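Local structure of putative hexose oxidase (Nonomuraea sp. ATCC 39727, 5AWV) at residues Q294-N299 / M310-V315. The protein probably oxidises the sugar of teicoplanin-type glycopeptide antibiotics, using a flavin-adenine dinucleotide cofactor bound covalently to the protein. Residues are numbered along the deposited sequence; the frame is centred on the assembly and turned at random.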
ATOM      1  N   GLN A 294      16.020  -6.886   5.239  1.00 16.52           N
ATOM      2  CA  GLN A 294      16.340  -5.634   4.617  1.00 18.02           C
ATOM      3  C   GLN A 294      17.486  -4.891   5.239  1.00 18.21           C
ATOM      4  O   GLN A 294      17.534  -4.784   6.453  1.00 17.10           O
ATOM      5  CB  GLN A 294      15.103  -4.719   4.527  1.00 20.86           C
ATOM      6  CG  GLN A 294      14.509  -4.191   5.746  1.00 23.10           C
ATOM      7  CD  GLN A 294      13.354  -3.184   5.422  1.00 29.06           C
ATOM      8  OE1 GLN A 294      12.740  -3.217   4.388  1.00 25.93           O
ATOM      9  NE2 GLN A 294      13.089  -2.306   6.333  1.00 28.65           N
ATOM     10  N   LEU A 295      18.357  -4.399   4.397  1.00 17.70           N
ATOM     11  CA  LEU A 295      19.537  -3.688   4.822  1.00 18.06           C
ATOM     12  C   LEU A 295      19.246  -2.227   4.876  1.00 17.05           C
ATOM     13  O   LEU A 295      19.043  -1.604   3.884  1.00 17.50           O
ATOM     14  CB  LEU A 295      20.745  -4.076   3.965  1.00 17.40           C
ATOM     15  CG  LEU A 295      22.100  -3.375   4.293  1.00 18.92           C
ATOM     16  CD1 LEU A 295      22.575  -3.640   5.734  1.00 20.51           C
ATOM     17  CD2 LEU A 295      23.167  -3.729   3.315  1.00 19.91           C
ATOM     18  N   MET A 296      19.240  -1.671   6.081  1.00 16.66           N
ATOM     19  CA  MET A 296      18.828  -0.314   6.296  1.00 16.70           C
ATOM     20  C   MET A 296      20.084   0.495   6.631  1.00 17.94           C
ATOM     21  O   MET A 296      20.696   0.242   7.658  1.00 19.85           O
ATOM     22  CB  MET A 296      17.831  -0.259   7.387  1.00 16.91           C
ATOM     23  CG  MET A 296      16.531  -1.103   7.109  1.00 20.65           C
ATOM     24  SD  MET A 296      15.616  -1.492   8.616  1.00 22.26           S
ATOM     25  CE  MET A 296      14.802   0.067   8.740  1.00 21.11           C
ATOM     26  N   ILE A 297      20.471   1.372   5.722  1.00 17.10           N
ATOM     27  CA  ILE A 297      21.703   2.109   5.789  1.00 17.29           C
ATOM     28  C   ILE A 297      21.256   3.535   6.097  1.00 17.15           C
ATOM     29  O   ILE A 297      21.117   4.372   5.207  1.00 15.78           O
ATOM     30  CB  ILE A 297      22.520   2.030   4.523  1.00 17.65           C
ATOM     31  CG1 ILE A 297      22.718   0.595   4.051  1.00 17.91           C
ATOM     32  CG2 ILE A 297      23.874   2.712   4.714  1.00 19.50           C
ATOM     33  CD1 ILE A 297      23.193   0.521   2.640  1.00 18.74           C
ATOM     34  N   GLY A 298      21.079   3.795   7.388  1.00 17.29           N
ATOM     35  CA  GLY A 298      20.523   5.036   7.875  1.00 18.40           C
ATOM     36  C   GLY A 298      21.401   5.683   8.937  1.00 22.53           C
ATOM     37  O   GLY A 298      22.265   5.020   9.515  1.00 19.06           O
ATOM     38  N   ASN A 299      21.219   6.996   9.135  1.00 26.27           N
ATOM     39  CA  ASN A 299      21.751   7.629  10.372  1.00 29.58           C
ATOM     40  C   ASN A 299      20.877   7.280  11.582  1.00 29.03           C
ATOM     41  O   ASN A 299      19.679   6.874  11.470  1.00 29.25           O
ATOM     42  CB  ASN A 299      22.015   9.151  10.229  1.00 28.81           C
ATOM     43  CG  ASN A 299      20.729   9.954  10.048  1.00 33.28           C
ATOM     44  OD1 ASN A 299      19.864   9.580   9.270  1.00 31.45           O
ATOM     45  ND2 ASN A 299      20.569  11.007  10.810  1.00 29.83           N
ATOM     46  N   MET A 310      21.225  -1.123  10.201  1.00 19.56           N
ATOM     47  CA  MET A 310      20.839  -2.409  10.699  1.00 20.76           C
ATOM     48  C   MET A 310      20.181  -3.269   9.611  1.00 19.29           C
ATOM     49  O   MET A 310      19.820  -2.757   8.575  1.00 17.24           O
ATOM     50  CB  MET A 310      19.889  -2.221  11.843  1.00 23.99           C
ATOM     51  CG  MET A 310      18.700  -1.384  11.503  1.00 30.05           C
ATOM     52  SD  MET A 310      17.517  -1.595  12.826  1.00 36.49           S
ATOM     53  CE  MET A 310      16.498  -0.247  12.310  1.00 36.76           C
ATOM     54  N   MET A 311      20.001  -4.545   9.894  1.00 18.86           N
ATOM     55  CA  MET A 311      19.484  -5.508   8.917  1.00 18.31           C
ATOM     56  C   MET A 311      18.589  -6.463   9.637  1.00 16.09           C
ATOM     57  O   MET A 311      19.042  -7.488  10.162  1.00 16.72           O
ATOM     58  CB  MET A 311      20.604  -6.198   8.152  1.00 19.97           C
ATOM     59  CG  MET A 311      20.113  -7.123   7.076  1.00 21.60           C
ATOM     60  SD  MET A 311      21.397  -7.952   6.116  1.00 25.56           S
ATOM     61  CE  MET A 311      21.795  -9.284   7.250  1.00 27.77           C
ATOM     62  N   PRO A 312      17.310  -6.126   9.723  1.00 17.17           N
ATOM     63  CA  PRO A 312      16.395  -7.146  10.244  1.00 17.41           C
ATOM     64  C   PRO A 312      16.291  -8.324   9.265  1.00 16.66           C
ATOM     65  O   PRO A 312      16.349  -8.130   7.998  1.00 14.90           O
ATOM     66  CB  PRO A 312      15.030  -6.397  10.374  1.00 19.61           C
ATOM     67  CG  PRO A 312      15.398  -4.963  10.206  1.00 21.08           C
ATOM     68  CD  PRO A 312      16.669  -4.837   9.477  1.00 18.97           C
ATOM     69  N   ILE A 313      16.120  -9.506   9.811  1.00 15.17           N
ATOM     70  CA  ILE A 313      15.958 -10.720   9.044  1.00 16.63           C
ATOM     71  C   ILE A 313      14.832 -11.548   9.654  1.00 16.59           C
ATOM     72  O   ILE A 313      14.696 -11.647  10.900  1.00 17.76           O
ATOM     73  CB  ILE A 313      17.233 -11.577   9.095  1.00 18.37           C
ATOM     74  CG1 ILE A 313      18.450 -10.714   8.825  1.00 21.35           C
ATOM     75  CG2 ILE A 313      17.156 -12.794   8.190  1.00 17.94           C
ATOM     76  CD1 ILE A 313      19.716 -11.397   9.294  1.00 21.27           C
ATOM     77  N   GLN A 314      14.080 -12.225   8.803  1.00 14.85           N
ATOM     78  CA  GLN A 314      13.188 -13.251   9.292  1.00 15.86           C
ATOM     79  C   GLN A 314      13.143 -14.426   8.411  1.00 15.81           C
ATOM     80  O   GLN A 314      13.276 -14.308   7.167  1.00 14.07           O
ATOM     81  CB  GLN A 314      11.799 -12.644   9.477  1.00 18.90           C
ATOM     82  CG  GLN A 314      11.194 -12.110   8.248  1.00 22.58           C
ATOM     83  CD  GLN A 314       9.750 -11.522   8.471  1.00 26.51           C
ATOM     84  OE1 GLN A 314       8.781 -12.040   7.956  1.00 25.28           O
ATOM     85  NE2 GLN A 314       9.666 -10.492   9.216  1.00 29.20           N
ATOM     86  N   VAL A 315      12.913 -15.582   8.997  1.00 14.65           N
ATOM     87  CA  VAL A 315      12.778 -16.803   8.234  1.00 15.87           C
ATOM     88  C   VAL A 315      11.611 -17.586   8.764  1.00 17.83           C
ATOM     89  O   VAL A 315      11.385 -17.616   9.974  1.00 16.78           O
ATOM     90  CB  VAL A 315      14.052 -17.668   8.396  1.00 17.81           C
ATOM     91  CG1 VAL A 315      14.055 -18.899   7.510  1.00 17.43           C
ATOM     92  CG2 VAL A 315      15.229 -16.809   8.021  1.00 22.65           C
TER
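Met296 and Met310 face each other as an antiparallel hydrogen-bonded pair: Met296 N gives its hydrogen to Met310 O at 2.8 Å, and Met310 N returns a bond to Met296 O at 2.9 Å. A third bond joins Gln294 N to Pro312 O (3.0 Å). Proline is tolerated here although it can return no N-H to Gln294 O; its ring carbon CD, 3.1 Å away, and a CA-H...O contact from Met311 lie against that oxygen instead. Both strands, 291-298 and 309-316, form a beta hairpin inside the antiparallel sheet of this FAD-linked oxidoreductase, flanked by strands 395-402 and 249-257. On the face of Met296, Met310 and Pro312, the two methionines run side by side in the same direction, and their CE methyls meet at 4.0 Å. The Met296 side chain crosses that of Pro312 at about a right angle, its SD 3.6 Å from Pro312 CD, and SD takes a weak hydrogen bond from Gln294 NE2. The bound peptide packs against Gln294, Met296 and Pro312, a setting that probably suits the flexible, polarisable thioether of Met296. This side borders the active-site pocket: the Gln294 side chain is about 5 Å from the bound 2-amino-2-deoxy-glucuronic acid and about 7 Å from the FAD. On the other side Leu295 CD1 touches Met311 CB, while Met311 bends at its thioether (chi3 81°), its end leading away from strand 291-298 to pack on helix 322-334.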